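Local atomic coordinates of acetyl-CoA hydrolase/transferase family protein (Porphyromonas gingivalis, PDB entry 2NVV), a protein that probably hydrolyses acetyl-CoA or transfers its coenzyme A to another carboxylic acid, and binds zinc. Residues A[479-484]-A[488-493]; A[435-440]-A[458-463]. All blocks are in the same frame, centred on the assembly; numbering follows the deposited sequence.

Contact 1: A[479-484]-A[488-493]; sequences HQELAK and MRNVRW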
ATOM      1  N   HIS A 479      14.352  22.263  -3.031  1.00  7.49           N
ATOM      2  CA  HIS A 479      15.496  21.362  -3.089  1.00  8.26           C
ATOM      3  C   HIS A 479      16.609  21.981  -3.917  1.00  8.39           C
ATOM      4  O   HIS A 479      17.795  21.878  -3.571  1.00  9.74           O
ATOM      5  CB  HIS A 479      15.079  20.045  -3.734  1.00  6.39           C
ATOM      6  CG  HIS A 479      13.944  19.368  -3.040  1.00  6.39           C
ATOM      7  ND1 HIS A 479      14.120  18.575  -1.927  1.00  6.82           N
ATOM      8  CD2 HIS A 479      12.617  19.344  -3.313  1.00  6.39           C
ATOM      9  CE1 HIS A 479      12.954  18.084  -1.547  1.00  6.51           C
ATOM     10  NE2 HIS A 479      12.025  18.535  -2.372  1.00  6.39           N
ATOM     11  N   GLN A 480      16.219  22.600  -5.029  1.00  7.41           N
ATOM     12  CA  GLN A 480      17.170  23.244  -5.909  1.00  7.58           C
ATOM     13  C   GLN A 480      17.855  24.389  -5.192  1.00  8.43           C
ATOM     14  O   GLN A 480      19.063  24.553  -5.311  1.00  8.69           O
ATOM     15  CB  GLN A 480      16.469  23.766  -7.165  1.00  8.38           C
ATOM     16  CG  GLN A 480      16.145  22.698  -8.197  1.00  8.34           C
ATOM     17  CD  GLN A 480      15.363  23.245  -9.377  1.00  9.68           C
ATOM     18  OE1 GLN A 480      15.459  22.734 -10.492  1.00 10.97           O
ATOM     19  NE2 GLN A 480      14.574  24.280  -9.136  1.00 10.11           N
ATOM     20  N   GLU A 481      17.087  25.177  -4.442  1.00  8.95           N
ATOM     21  CA  GLU A 481      17.653  26.317  -3.713  1.00 10.05           C
ATOM     22  C   GLU A 481      18.591  25.879  -2.606  1.00  9.81           C
ATOM     23  O   GLU A 481      19.556  26.570  -2.305  1.00  9.55           O
ATOM     24  CB  GLU A 481      16.548  27.196  -3.114  1.00 11.31           C
ATOM     25  CG  GLU A 481      17.082  28.454  -2.430  1.00 13.92           C
ATOM     26  CD  GLU A 481      17.789  29.407  -3.399  1.00 14.21           C
ATOM     27  OE1 GLU A 481      18.689  30.148  -2.959  1.00 15.46           O
ATOM     28  OE2 GLU A 481      17.439  29.426  -4.598  1.00 14.61           O
ATOM     29  N   LEU A 482      18.315  24.734  -1.994  1.00  8.97           N
ATOM     30  CA  LEU A 482      19.184  24.243  -0.932  1.00  8.52           C
ATOM     31  C   LEU A 482      20.562  23.993  -1.512  1.00  9.62           C
ATOM     32  O   LEU A 482      21.575  24.275  -0.880  1.00  8.80           O
ATOM     33  CB  LEU A 482      18.650  22.936  -0.353  1.00  7.95           C
ATOM     34  CG  LEU A 482      19.588  22.206   0.616  1.00  6.63           C
ATOM     35  CD1 LEU A 482      19.873  23.087   1.844  1.00  7.11           C
ATOM     36  CD2 LEU A 482      18.949  20.897   1.041  1.00  6.39           C
ATOM     37  N   ALA A 483      20.579  23.458  -2.730  1.00 11.07           N
ATOM     38  CA  ALA A 483      21.810  23.124  -3.436  1.00 11.31           C
ATOM     39  C   ALA A 483      22.535  24.367  -3.915  1.00 12.68           C
ATOM     40  O   ALA A 483      23.764  24.391  -4.001  1.00 13.25           O
ATOM     41  CB  ALA A 483      21.496  22.217  -4.617  1.00  9.94           C
ATOM     42  N   LYS A 484      21.773  25.412  -4.219  1.00 14.50           N
ATOM     43  CA  LYS A 484      22.361  26.656  -4.695  1.00 15.35           C
ATOM     44  C   LYS A 484      22.837  27.577  -3.566  1.00 14.26           C
ATOM     45  O   LYS A 484      24.000  27.972  -3.540  1.00 14.47           O
ATOM     46  CB  LYS A 484      21.356  27.390  -5.583  1.00 17.61           C
ATOM     47  CG  LYS A 484      20.616  26.461  -6.550  1.00 20.76           C
ATOM     48  CD  LYS A 484      21.592  25.616  -7.395  1.00 23.94           C
ATOM     49  CE  LYS A 484      21.148  24.149  -7.530  1.00 24.67           C
ATOM     50  NZ  LYS A 484      19.879  23.977  -8.280  1.00 26.30           N
HETATM   51  N   MSE A 488      16.745  27.232   2.004  1.00 10.59           N
HETATM   52  CA  MSE A 488      15.521  27.215   1.220  1.00 10.53           C
HETATM   53  C   MSE A 488      14.688  28.485   1.328  1.00  8.35           C
HETATM   54  O   MSE A 488      13.839  28.744   0.480  1.00  8.85           O
HETATM   55  CB  MSE A 488      14.664  26.008   1.618  1.00 12.68           C
HETATM   56  CG  MSE A 488      15.355  24.660   1.467  1.00 15.75           C
HETATM   57 SE   MSE A 488      14.138  23.190   1.765  1.00 20.76          SE
HETATM   58  CE  MSE A 488      15.127  21.769   0.866  1.00 16.72           C
ATOM     59  N   ARG A 489      14.916  29.279   2.367  1.00  8.03           N
ATOM     60  CA  ARG A 489      14.142  30.513   2.549  1.00  8.45           C
ATOM     61  C   ARG A 489      14.457  31.537   1.477  1.00  7.87           C
ATOM     62  O   ARG A 489      13.738  32.521   1.335  1.00  7.78           O
ATOM     63  CB  ARG A 489      14.420  31.140   3.912  1.00  8.09           C
ATOM     64  CG  ARG A 489      13.927  30.340   5.113  1.00  9.02           C
ATOM     65  CD  ARG A 489      15.111  29.959   5.961  1.00  9.02           C
ATOM     66  NE  ARG A 489      15.003  30.436   7.325  1.00  7.97           N
ATOM     67  CZ  ARG A 489      16.035  30.550   8.155  1.00  9.48           C
ATOM     68  NH1 ARG A 489      17.258  30.229   7.742  1.00  6.45           N
ATOM     69  NH2 ARG A 489      15.835  30.946   9.410  1.00 11.04           N
ATOM     70  N   ASN A 490      15.548  31.315   0.743  1.00  8.62           N
ATOM     71  CA  ASN A 490      15.960  32.214  -0.332  1.00  8.15           C
ATOM     72  C   ASN A 490      15.142  32.046  -1.606  1.00  8.48           C
ATOM     73  O   ASN A 490      15.409  32.708  -2.616  1.00  9.59           O
ATOM     74  CB  ASN A 490      17.432  32.005  -0.661  1.00  7.54           C
ATOM     75  CG  ASN A 490      18.324  32.485   0.429  1.00  6.93           C
ATOM     76  OD1 ASN A 490      18.096  33.560   0.991  1.00  9.66           O
ATOM     77  ND2 ASN A 490      19.353  31.707   0.745  1.00  6.39           N
ATOM     78  N   VAL A 491      14.149  31.168  -1.561  1.00  6.75           N
ATOM     79  CA  VAL A 491      13.338  30.929  -2.730  1.00  7.17           C
ATOM     80  C   VAL A 491      12.382  32.083  -2.976  1.00  9.38           C
ATOM     81  O   VAL A 491      11.849  32.683  -2.044  1.00  9.76           O
ATOM     82  CB  VAL A 491      12.523  29.611  -2.591  1.00  6.39           C
ATOM     83  CG1 VAL A 491      11.472  29.522  -3.686  1.00  6.39           C
ATOM     84  CG2 VAL A 491      13.450  28.410  -2.670  1.00  6.39           C
ATOM     85  N   ARG A 492      12.191  32.387  -4.253  1.00 10.11           N
ATOM     86  CA  ARG A 492      11.280  33.420  -4.728  1.00 11.07           C
ATOM     87  C   ARG A 492      10.764  32.812  -6.030  1.00 11.96           C
ATOM     88  O   ARG A 492      11.522  32.615  -6.981  1.00 11.25           O
ATOM     89  CB  ARG A 492      12.030  34.727  -4.985  1.00 11.66           C
ATOM     90  CG  ARG A 492      12.354  35.500  -3.712  1.00 14.43           C
ATOM     91  CD  ARG A 492      13.275  36.677  -4.001  1.00 17.10           C
ATOM     92  NE  ARG A 492      12.805  37.495  -5.119  1.00 18.05           N
ATOM     93  CZ  ARG A 492      13.521  38.466  -5.688  1.00 17.92           C
ATOM     94  NH1 ARG A 492      13.014  39.162  -6.706  1.00 18.19           N
ATOM     95  NH2 ARG A 492      14.745  38.734  -5.243  1.00 18.06           N
ATOM     96  N   TRP A 493       9.479  32.490  -6.054  1.00 12.98           N
ATOM     97  CA  TRP A 493       8.877  31.857  -7.217  1.00 14.26           C
ATOM     98  C   TRP A 493       9.120  32.576  -8.530  1.00 15.35           C
ATOM     99  O   TRP A 493       9.182  31.941  -9.581  1.00 15.73           O
ATOM    100  CB  TRP A 493       7.381  31.664  -6.971  1.00 13.69           C
ATOM    101  CG  TRP A 493       7.133  30.843  -5.746  1.00 13.64           C
ATOM    102  CD1 TRP A 493       6.525  31.249  -4.594  1.00 13.84           C
ATOM    103  CD2 TRP A 493       7.571  29.494  -5.514  1.00 14.62           C
ATOM    104  NE1 TRP A 493       6.559  30.243  -3.658  1.00 14.48           N
ATOM    105  CE2 TRP A 493       7.194  29.154  -4.192  1.00 14.80           C
ATOM    106  CE3 TRP A 493       8.244  28.543  -6.293  1.00 14.38           C
ATOM    107  CZ2 TRP A 493       7.470  27.901  -3.631  1.00 14.46           C
ATOM    108  CZ3 TRP A 493       8.518  27.300  -5.737  1.00 13.29           C
ATOM    109  CH2 TRP A 493       8.132  26.988  -4.417  1.00 13.31           C
TER
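The C-terminal helix 477-484 and the chain that folds back over it after a short turn meet through Leu482 and Met488, the pair whose CA atoms lie closest, 5.2 Å apart. Met488, a selenomethionine, stands in a 3-10 segment; its chain runs extended beyond CG (chi2 -173°), which carries the terminal methyl across to the helix. There Met488 CE lies 3.9 Å from Leu482 CB and equally near Leu482 CD2, and it also reaches His479, 4.0 Å from His479 CA, coming obliquely to the imidazole. A long, unbranched, apolar side chain suits this buried place, where strand 402-403 also meets both Leu482 and Met488. The last helix, a three-residue turn and a 3-10 turn here fold back on one another near the C-terminus, the 3-10 turn being marked by the bond from Val491 N to Met488 O.

Further round the helix, Glu481 packs by its aliphatic part: Glu481 CB is 3.4 Å from Val491 CG2, and the two side chains run antiparallel alongside each other. A bend at chi2 (64°) turns the carboxylate to Asn490, crossing it at about a right angle, with Glu481 OE1 3.2 Å from Asn490 CB and the carboxylate and amide planes 79° apart. Both oxygens of this buried acid are hydrogen-bonded to hydroxyls, OE1 to that of Ser485 in the turn and OE2 to that of Tyr496 beyond Trp493.

Contact 2: A[435-440]-A[458-463]; sequences NPRERA and QYLELG
The first turn of helix 436-446 lies beside the chain leaving helix 453-459, and the nearest CA atoms, of Arg437 and Leu460, are 7.8 Å apart, so side chains must span the interval. Arg437 does so on the polar side. Its chain is extended from CG to NE (chi2 -179°), long enough to bring Arg437 NH2 to Leu460 O at 3.2 Å. The N-H points almost straight at the oxygen, at 171°, and meets a lone pair in the carbonyl plane, while the oxygen sits at the guanidinium edge in the plane of that group. Arginine fits here because its planar end can be delivered edge-on at the end of a flexible arm, which passes alongside the Leu460 side chain coming the other way. The carboxylate of Glu461 remains 4.9 Å from Arg437 NH2, measured to Glu461 OE2, a distance at which it could at most add a weak electrostatic pull. Pro469 also touches the arginine side chain.

One turn along the helix, the small Ala440 faces Leu460, and Ala440 CB packs against Leu460 CD1 at 3.9 Å. Leucine suits the buried side of this interval: its branched end touches Ala440, and the side chain also meets His441 and Ile444 of the same helix.

The acceptor carbonyl belongs to a type I beta turn from Tyr459 to Leu462, in which Leu460 and Glu461 hold the two central positions; the following Gly463 has a positive phi (83°), a conformation that favours glycine. In the C-terminal domain of this acetyl-CoA hydrolase/transferase family protein, an arginine from the N-terminal turn of one helix is thus hydrogen-bonded to a type I turn that follows the next.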
ATOM      1  N   ASN A 435      -9.442  17.408   0.024  1.00  6.39           N
ATOM      2  CA  ASN A 435      -8.876  17.294  -1.311  1.00  6.39           C
ATOM      3  C   ASN A 435      -7.473  17.895  -1.233  1.00  6.39           C
ATOM      4  O   ASN A 435      -7.054  18.341  -0.161  1.00  6.39           O
ATOM      5  CB  ASN A 435      -9.752  18.034  -2.342  1.00  6.44           C
ATOM      6  CG  ASN A 435      -9.746  19.536  -2.158  1.00  6.39           C
ATOM      7  OD1 ASN A 435     -10.344  20.259  -2.941  1.00  6.95           O
ATOM      8  ND2 ASN A 435      -9.069  20.009  -1.126  1.00  6.74           N
ATOM      9  N   PRO A 436      -6.732  17.921  -2.354  1.00  6.39           N
ATOM     10  CA  PRO A 436      -5.373  18.479  -2.329  1.00  6.39           C
ATOM     11  C   PRO A 436      -5.212  19.885  -1.754  1.00  6.39           C
ATOM     12  O   PRO A 436      -4.386  20.105  -0.866  1.00  6.39           O
ATOM     13  CB  PRO A 436      -4.940  18.373  -3.788  1.00  6.39           C
ATOM     14  CG  PRO A 436      -5.618  17.093  -4.214  1.00  6.39           C
ATOM     15  CD  PRO A 436      -7.004  17.260  -3.646  1.00  6.39           C
ATOM     16  N   ARG A 437      -6.007  20.833  -2.248  1.00  6.79           N
ATOM     17  CA  ARG A 437      -5.923  22.209  -1.776  1.00  6.91           C
ATOM     18  C   ARG A 437      -6.265  22.378  -0.303  1.00  6.76           C
ATOM     19  O   ARG A 437      -5.611  23.146   0.411  1.00  6.91           O
ATOM     20  CB  ARG A 437      -6.824  23.113  -2.609  1.00  7.07           C
ATOM     21  CG  ARG A 437      -6.212  23.502  -3.935  1.00  8.85           C
ATOM     22  CD  ARG A 437      -7.113  24.431  -4.729  1.00 10.64           C
ATOM     23  NE  ARG A 437      -6.497  24.775  -6.004  1.00 13.28           N
ATOM     24  CZ  ARG A 437      -5.472  25.613  -6.133  1.00 14.27           C
ATOM     25  NH1 ARG A 437      -4.965  25.863  -7.338  1.00 15.65           N
ATOM     26  NH2 ARG A 437      -4.963  26.218  -5.062  1.00 13.37           N
ATOM     27  N   GLU A 438      -7.288  21.667   0.152  1.00  6.39           N
ATOM     28  CA  GLU A 438      -7.703  21.757   1.548  1.00  6.55           C
ATOM     29  C   GLU A 438      -6.674  21.156   2.498  1.00  6.58           C
ATOM     30  O   GLU A 438      -6.453  21.661   3.592  1.00  6.39           O
ATOM     31  CB  GLU A 438      -9.062  21.070   1.737  1.00  7.85           C
ATOM     32  CG  GLU A 438     -10.144  21.678   0.865  1.00 10.08           C
ATOM     33  CD  GLU A 438     -11.364  20.793   0.732  1.00 11.16           C
ATOM     34  OE1 GLU A 438     -11.204  19.551   0.725  1.00 11.72           O
ATOM     35  OE2 GLU A 438     -12.487  21.338   0.613  1.00 13.31           O
ATOM     36  N   ARG A 439      -6.018  20.082   2.080  1.00  6.89           N
ATOM     37  CA  ARG A 439      -5.034  19.482   2.968  1.00  6.79           C
ATOM     38  C   ARG A 439      -3.697  20.250   2.933  1.00  6.39           C
ATOM     39  O   ARG A 439      -2.913  20.193   3.876  1.00  6.39           O
ATOM     40  CB  ARG A 439      -4.876  17.978   2.657  1.00  6.39           C
ATOM     41  CG  ARG A 439      -4.046  17.611   1.463  1.00  6.90           C
ATOM     42  CD  ARG A 439      -3.903  16.089   1.413  1.00  6.94           C
ATOM     43  NE  ARG A 439      -5.068  15.450   0.816  1.00  6.58           N
ATOM     44  CZ  ARG A 439      -5.178  15.188  -0.484  1.00  6.60           C
ATOM     45  NH1 ARG A 439      -6.279  14.601  -0.957  1.00  7.49           N
ATOM     46  NH2 ARG A 439      -4.179  15.494  -1.310  1.00  6.39           N
ATOM     47  N   ALA A 440      -3.464  20.997   1.857  1.00  6.39           N
ATOM     48  CA  ALA A 440      -2.251  21.804   1.755  1.00  6.39           C
ATOM     49  C   ALA A 440      -2.368  22.982   2.731  1.00  6.39           C
ATOM     50  O   ALA A 440      -1.423  23.311   3.444  1.00  6.39           O
ATOM     51  CB  ALA A 440      -2.070  22.318   0.325  1.00  6.39           C
ATOM     52  N   GLN A 458       2.084  30.877  -1.351  1.00  6.78           N
ATOM     53  CA  GLN A 458       2.273  31.508  -2.656  1.00  6.42           C
ATOM     54  C   GLN A 458       2.374  30.456  -3.759  1.00  7.01           C
ATOM     55  O   GLN A 458       2.034  30.715  -4.916  1.00  6.98           O
ATOM     56  CB  GLN A 458       3.542  32.355  -2.661  1.00  6.42           C
ATOM     57  CG  GLN A 458       3.441  33.644  -1.871  1.00  8.41           C
ATOM     58  CD  GLN A 458       4.730  34.449  -1.916  1.00  9.40           C
ATOM     59  OE1 GLN A 458       5.789  33.959  -1.527  1.00  9.07           O
ATOM     60  NE2 GLN A 458       4.647  35.684  -2.392  1.00 10.50           N
ATOM     61  N   TYR A 459       2.846  29.268  -3.401  1.00  6.53           N
ATOM     62  CA  TYR A 459       2.979  28.186  -4.364  1.00  6.39           C
ATOM     63  C   TYR A 459       1.611  27.737  -4.850  1.00  6.95           C
ATOM     64  O   TYR A 459       1.465  27.288  -5.987  1.00  7.27           O
ATOM     65  CB  TYR A 459       3.705  26.995  -3.739  1.00  6.39           C
ATOM     66  CG  TYR A 459       3.901  25.845  -4.698  1.00  6.39           C
ATOM     67  CD1 TYR A 459       4.864  25.906  -5.704  1.00  6.39           C
ATOM     68  CD2 TYR A 459       3.095  24.707  -4.624  1.00  6.39           C
ATOM     69  CE1 TYR A 459       5.019  24.860  -6.616  1.00  6.39           C
ATOM     70  CE2 TYR A 459       3.239  23.655  -5.531  1.00  6.39           C
ATOM     71  CZ  TYR A 459       4.202  23.742  -6.520  1.00  6.59           C
ATOM     72  OH  TYR A 459       4.329  22.709  -7.404  1.00  6.41           O
ATOM     73  N   LEU A 460       0.608  27.852  -3.988  1.00  7.30           N
ATOM     74  CA  LEU A 460      -0.750  27.448  -4.340  1.00  7.98           C
ATOM     75  C   LEU A 460      -1.470  28.475  -5.211  1.00  8.47           C
ATOM     76  O   LEU A 460      -2.579  28.224  -5.698  1.00  8.92           O
ATOM     77  CB  LEU A 460      -1.560  27.199  -3.076  1.00  6.39           C
ATOM     78  CG  LEU A 460      -1.106  25.983  -2.275  1.00  6.80           C
ATOM     79  CD1 LEU A 460      -1.814  25.968  -0.917  1.00  6.39           C
ATOM     80  CD2 LEU A 460      -1.402  24.707  -3.080  1.00  7.34           C
ATOM     81  N   GLU A 461      -0.842  29.630  -5.411  1.00  9.73           N
ATOM     82  CA  GLU A 461      -1.440  30.677  -6.227  1.00 10.20           C
ATOM     83  C   GLU A 461      -0.606  30.998  -7.453  1.00 10.46           C
ATOM     84  O   GLU A 461      -0.533  32.158  -7.854  1.00  9.81           O
ATOM     85  CB  GLU A 461      -1.610  31.949  -5.396  1.00 11.73           C
ATOM     86  CG  GLU A 461      -2.390  31.752  -4.102  1.00 13.77           C
ATOM     87  CD  GLU A 461      -3.806  31.217  -4.328  1.00 17.19           C
ATOM     88  OE1 GLU A 461      -4.504  30.955  -3.316  1.00 17.64           O
ATOM     89  OE2 GLU A 461      -4.227  31.061  -5.505  1.00 18.52           O
ATOM     90  N   LEU A 462       0.016  29.984  -8.051  1.00 11.46           N
ATOM     91  CA  LEU A 462       0.858  30.209  -9.218  1.00 11.08           C
ATOM     92  C   LEU A 462       0.143  29.997 -10.543  1.00 11.30           C
ATOM     93  O   LEU A 462       0.787  29.855 -11.589  1.00 13.22           O
ATOM     94  CB  LEU A 462       2.118  29.335  -9.147  1.00 10.42           C
ATOM     95  CG  LEU A 462       3.092  29.686  -8.009  1.00 10.11           C
ATOM     96  CD1 LEU A 462       4.383  28.868  -8.132  1.00  8.90           C
ATOM     97  CD2 LEU A 462       3.407  31.177  -8.054  1.00  8.52           C
ATOM     98  N   GLY A 463      -1.186  29.974 -10.495  1.00 10.73           N
ATOM     99  CA  GLY A 463      -1.972  29.808 -11.706  1.00 10.62           C
ATOM    100  C   GLY A 463      -2.206  28.408 -12.245  1.00 10.88           C
ATOM    101  O   GLY A 463      -2.850  28.260 -13.283  1.00 11.63           O
TER

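Contact 2 closes before contact 1 opens: helices 436-446, 453-459 and 477-484 follow one another, and the chain then doubles back. The contact centres lie 19 Å apart on the same side of the chain's centre, 32 Å from it for contact 2 and 31 Å for contact 1. Helix 453-459 and the turn after it bridge them, for Trp493 of contact 1 rests on residues of contact 2: Trp493 CH2 is 3.7 Å from Tyr459 CD1, the rings meeting at about 50°, and the indole also packs on Gln458 and Leu462. The C-terminal end of the chain is thereby folded onto the preceding helices. Both contacts also touch the second subunit, so this outlying region contributes to the dimer interface.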